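Local coordinates for fucolectin-related protein (Streptococcus pneumoniae, PDB 2WMF) that probably hydrolyses glycosidic bonds in host blood-group carbohydrate antigens, acting as the catalytic module of a family 98 glycoside hydrolase, at residues T335-L349 with F390-L403. Sequence-based numbering, arbitrary orientation.
Sequences TKAVFWNGEGRISSL and FPNAKILTKNSEEL
Lys-398 NZ donates to Ser-348 OG over 2.8 Å. The extended lysine chain, CG anti to the backbone N (chi1 -172°), carries the ammonium across Gly-344 to the 3-10 turn 346-348. The serine hydroxyl donates in turn to Arg-345 O, in the carbonyl plane. Thr-397 OG1 donates to Glu-343 OE1 at 3.0 Å, from above the carboxylate plane. Within 390-403, Lys-394 NZ forms a salt bridge with Glu-402 OE2 (3.0 Å). A water accepts from the amides of Glu-343 and Lys-398 and donates to Trp-340 O and Gly-344 O where the strands part.

Before that point, 337-340 and 394-396 pair in parallel through four backbone hydrogen bonds of 2.8-2.9 Å: Lys-394 N to Lys-336 O, Val-338 N to Lys-394 O, Leu-396 N to Val-338 O and Trp-340 N to Leu-396 O.

On one side, Val-338 CG1 sits over the centre of the Phe-390 ring in a CH-pi contact, 3.9 Å from the centroid, while Trp-340 CB packs on Ile-395 CG2; helix 383-389 covers this side. Ala-337, Phe-339, Lys-394 and Leu-396 occupy the other, where small Ala-337 suits close packing against helix 406-413. The Phe-339 ring has Leu-396 O over one face. Gly-344, at a positive phi of 118° that suits glycine, lets Lys-398 CD pass 4.1 Å from its CA.

Strand 337-340 is the middle of a small three-stranded parallel sheet, flanked also by 376-377, in the family 98 C-terminal domain and distinct from the eight-stranded barrel. Main-chain bonds thus fix the register, apolar groups pack on both faces, and hydroxyls, charge and water take over where pairing ends.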
# COMPACT_ATOMS: atom_id res chain seq x y z
N THR A 335 -5.64 20.63 0.12
CA THR A 335 -6.86 20.21 0.82
C THR A 335 -7.85 21.36 0.90
O THR A 335 -7.58 22.38 1.52
CB THR A 335 -6.51 19.63 2.22
OG1 THR A 335 -5.63 18.48 2.08
CG2 THR A 335 -7.76 19.19 2.96
N LYS A 336 -9.01 21.18 0.27
CA LYS A 336 -10.07 22.20 0.31
C LYS A 336 -11.12 21.99 1.42
O LYS A 336 -11.84 22.93 1.78
CB LYS A 336 -10.78 22.28 -1.04
CG LYS A 336 -9.88 22.43 -2.28
CD LYS A 336 -9.00 23.63 -2.23
CE LYS A 336 -8.12 23.63 -3.48
NZ LYS A 336 -7.25 24.84 -3.55
N ALA A 337 -11.24 20.76 1.90
CA ALA A 337 -12.14 20.44 3.01
C ALA A 337 -11.59 19.26 3.79
O ALA A 337 -10.89 18.41 3.22
CB ALA A 337 -13.57 20.06 2.50
N VAL A 338 -11.90 19.24 5.10
CA VAL A 338 -11.66 18.09 5.95
C VAL A 338 -12.94 17.73 6.66
O VAL A 338 -13.85 18.57 6.81
CB VAL A 338 -10.54 18.33 7.02
CG1 VAL A 338 -9.26 18.71 6.35
CG2 VAL A 338 -10.93 19.38 8.08
N PHE A 339 -13.04 16.47 7.07
CA PHE A 339 -14.14 16.04 7.93
C PHE A 339 -13.57 15.84 9.33
O PHE A 339 -12.66 15.01 9.53
CB PHE A 339 -14.77 14.76 7.44
CG PHE A 339 -15.98 14.34 8.26
CD1 PHE A 339 -17.27 14.73 7.90
CD2 PHE A 339 -15.81 13.62 9.43
CE1 PHE A 339 -18.35 14.37 8.67
CE2 PHE A 339 -16.89 13.27 10.22
CZ PHE A 339 -18.16 13.65 9.84
N TRP A 340 -14.11 16.60 10.28
CA TRP A 340 -13.75 16.50 11.69
C TRP A 340 -14.79 15.69 12.45
O TRP A 340 -16.00 15.96 12.35
CB TRP A 340 -13.68 17.90 12.33
CG TRP A 340 -13.24 17.91 13.76
CD1 TRP A 340 -12.22 17.22 14.32
CD2 TRP A 340 -13.78 18.73 14.80
NE1 TRP A 340 -12.09 17.53 15.66
CE2 TRP A 340 -13.05 18.45 15.98
CE3 TRP A 340 -14.86 19.63 14.86
CZ2 TRP A 340 -13.34 19.06 17.20
CZ3 TRP A 340 -15.15 20.24 16.10
CH2 TRP A 340 -14.40 19.93 17.24
N ASN A 341 -14.27 14.71 13.18
CA ASN A 341 -15.07 13.79 13.99
C ASN A 341 -15.60 14.42 15.27
O ASN A 341 -16.19 13.72 16.09
CB ASN A 341 -14.26 12.56 14.42
CG ASN A 341 -14.33 11.42 13.45
OD1 ASN A 341 -14.96 11.48 12.39
ND2 ASN A 341 -13.69 10.32 13.85
N GLY A 342 -15.45 15.73 15.45
CA GLY A 342 -15.84 16.39 16.72
C GLY A 342 -17.32 16.54 17.05
O GLY A 342 -17.64 16.81 18.20
N GLU A 343 -18.21 16.40 16.06
CA GLU A 343 -19.67 16.50 16.28
C GLU A 343 -20.37 15.26 15.70
O GLU A 343 -21.43 15.37 15.05
CB GLU A 343 -20.25 17.80 15.67
CG GLU A 343 -19.57 19.03 16.20
CD GLU A 343 -19.91 20.35 15.52
OE1 GLU A 343 -20.81 20.44 14.65
OE2 GLU A 343 -19.19 21.32 15.87
N GLY A 344 -19.74 14.10 15.91
CA GLY A 344 -20.20 12.84 15.35
C GLY A 344 -19.15 12.28 14.43
O GLY A 344 -18.55 13.04 13.69
N ARG A 345 -18.97 10.97 14.43
CA ARG A 345 -17.78 10.34 13.85
C ARG A 345 -18.06 9.71 12.50
O ARG A 345 -19.19 9.29 12.19
CB ARG A 345 -17.18 9.31 14.81
CG ARG A 345 -16.79 9.91 16.15
CD ARG A 345 -16.85 8.95 17.32
NE ARG A 345 -16.67 9.74 18.54
CZ ARG A 345 -17.62 10.48 19.13
NH1 ARG A 345 -18.87 10.46 18.67
NH2 ARG A 345 -17.31 11.25 20.15
N ILE A 346 -17.02 9.65 11.68
CA ILE A 346 -17.13 9.07 10.34
C ILE A 346 -17.59 7.58 10.41
O ILE A 346 -18.25 7.07 9.49
CB ILE A 346 -15.81 9.24 9.53
CG1 ILE A 346 -16.08 8.98 8.04
CG2 ILE A 346 -14.66 8.35 10.06
CD1 ILE A 346 -16.96 10.01 7.40
N SER A 347 -17.28 6.91 11.53
CA SER A 347 -17.78 5.50 11.74
C SER A 347 -19.30 5.39 11.76
O SER A 347 -19.85 4.29 11.61
CB SER A 347 -17.24 4.92 13.06
OG SER A 347 -17.50 5.79 14.13
N SER A 348 -19.97 6.52 11.99
CA SER A 348 -21.44 6.55 11.95
C SER A 348 -22.03 7.08 10.63
O SER A 348 -23.25 7.30 10.55
CB SER A 348 -21.97 7.38 13.11
OG SER A 348 -21.74 8.74 12.83
N LEU A 349 -21.19 7.35 9.64
CA LEU A 349 -21.64 7.79 8.30
C LEU A 349 -21.24 6.77 7.22
O LEU A 349 -20.34 6.98 6.39
CB LEU A 349 -21.02 9.15 7.97
CG LEU A 349 -21.55 10.34 8.74
CD1 LEU A 349 -20.77 11.57 8.27
CD2 LEU A 349 -23.08 10.52 8.52
N PHE A 390 -4.95 23.86 8.62
CA PHE A 390 -5.63 23.95 7.31
C PHE A 390 -6.41 25.31 7.26
O PHE A 390 -7.65 25.35 7.17
CB PHE A 390 -6.65 22.83 7.08
CG PHE A 390 -6.11 21.42 7.19
CD1 PHE A 390 -5.64 20.77 6.05
CD2 PHE A 390 -6.22 20.70 8.39
CE1 PHE A 390 -5.22 19.39 6.13
CE2 PHE A 390 -5.81 19.34 8.46
CZ PHE A 390 -5.31 18.73 7.33
N PRO A 391 -5.68 26.44 7.31
CA PRO A 391 -6.44 27.69 7.42
C PRO A 391 -7.43 27.98 6.27
O PRO A 391 -8.42 28.71 6.48
CB PRO A 391 -5.34 28.76 7.53
CG PRO A 391 -4.12 28.10 6.95
CD PRO A 391 -4.23 26.65 7.34
N ASN A 392 -7.17 27.39 5.10
CA ASN A 392 -7.98 27.59 3.91
C ASN A 392 -9.00 26.49 3.64
O ASN A 392 -9.76 26.63 2.68
CB ASN A 392 -7.09 27.78 2.67
CG ASN A 392 -6.08 28.93 2.85
OD1 ASN A 392 -4.88 28.76 2.63
ND2 ASN A 392 -6.57 30.07 3.32
N ALA A 393 -9.06 25.45 4.48
CA ALA A 393 -10.03 24.35 4.27
C ALA A 393 -11.36 24.58 4.99
O ALA A 393 -11.39 25.12 6.10
CB ALA A 393 -9.42 23.04 4.75
N LYS A 394 -12.45 24.14 4.37
CA LYS A 394 -13.73 24.06 5.05
C LYS A 394 -13.67 22.92 6.03
O LYS A 394 -13.19 21.82 5.69
CB LYS A 394 -14.86 23.81 4.07
CG LYS A 394 -16.21 23.43 4.74
CD LYS A 394 -16.93 24.65 5.33
CE LYS A 394 -18.39 24.31 5.66
NZ LYS A 394 -19.11 25.54 6.13
N ILE A 395 -14.12 23.16 7.26
CA ILE A 395 -14.24 22.08 8.24
C ILE A 395 -15.69 21.53 8.22
O ILE A 395 -16.65 22.19 8.63
CB ILE A 395 -13.81 22.53 9.65
CG1 ILE A 395 -12.41 23.15 9.63
CG2 ILE A 395 -13.88 21.34 10.67
CD1 ILE A 395 -12.01 23.73 10.96
N LEU A 396 -15.85 20.33 7.69
CA LEU A 396 -17.17 19.64 7.70
C LEU A 396 -17.28 18.83 8.97
O LEU A 396 -16.29 18.28 9.43
CB LEU A 396 -17.33 18.72 6.48
CG LEU A 396 -17.53 19.45 5.14
CD1 LEU A 396 -17.43 18.47 3.98
CD2 LEU A 396 -18.86 20.21 5.14
N THR A 397 -18.47 18.77 9.54
CA THR A 397 -18.76 17.87 10.64
C THR A 397 -20.07 17.14 10.30
O THR A 397 -20.71 17.43 9.28
CB THR A 397 -18.93 18.63 11.98
OG1 THR A 397 -20.18 19.34 11.98
CG2 THR A 397 -17.76 19.58 12.28
N LYS A 398 -20.44 16.16 11.12
CA LYS A 398 -21.61 15.38 10.84
C LYS A 398 -22.86 16.25 10.86
O LYS A 398 -23.81 15.93 10.18
CB LYS A 398 -21.78 14.27 11.86
CG LYS A 398 -22.93 13.26 11.50
CD LYS A 398 -22.93 12.04 12.39
CE LYS A 398 -24.23 11.28 12.22
NZ LYS A 398 -24.18 10.08 12.98
N ASN A 399 -22.81 17.37 11.58
CA ASN A 399 -23.92 18.33 11.69
C ASN A 399 -23.86 19.50 10.70
O ASN A 399 -24.69 20.42 10.73
CB ASN A 399 -23.94 18.85 13.12
CG ASN A 399 -24.41 17.78 14.12
OD1 ASN A 399 -24.98 16.74 13.74
ND2 ASN A 399 -24.15 18.03 15.40
N SER A 400 -22.93 19.43 9.77
CA SER A 400 -22.85 20.45 8.73
C SER A 400 -24.08 20.46 7.83
O SER A 400 -24.41 19.45 7.22
CB SER A 400 -21.60 20.26 7.86
OG SER A 400 -20.45 20.66 8.58
N GLU A 401 -24.72 21.62 7.72
CA GLU A 401 -25.90 21.78 6.84
C GLU A 401 -25.61 21.34 5.42
O GLU A 401 -26.48 20.82 4.72
CB GLU A 401 -26.38 23.24 6.83
CG GLU A 401 -27.06 23.65 8.11
CD GLU A 401 -28.53 23.29 8.12
OE1 GLU A 401 -29.37 24.22 8.03
OE2 GLU A 401 -28.87 22.08 8.21
N GLU A 402 -24.37 21.57 4.99
CA GLU A 402 -23.94 21.33 3.60
C GLU A 402 -24.05 19.88 3.16
O GLU A 402 -24.19 19.60 1.97
CB GLU A 402 -22.50 21.81 3.38
CG GLU A 402 -22.34 23.32 3.46
CD GLU A 402 -22.10 23.86 4.86
OE1 GLU A 402 -22.24 23.12 5.86
OE2 GLU A 402 -21.78 25.07 4.96
N LEU A 403 -24.00 18.96 4.12
CA LEU A 403 -24.06 17.53 3.84
C LEU A 403 -25.43 17.09 3.33
O LEU A 403 -25.57 15.96 2.86
CB LEU A 403 -23.67 16.75 5.08
CG LEU A 403 -22.21 16.82 5.52
CD1 LEU A 403 -22.02 15.79 6.63
CD2 LEU A 403 -21.24 16.54 4.33
O HOH W 1 -11.57 25.45 0.84
O HOH W 2 -18.45 15.59 13.23
O HOH W 3 -25.88 8.13 12.52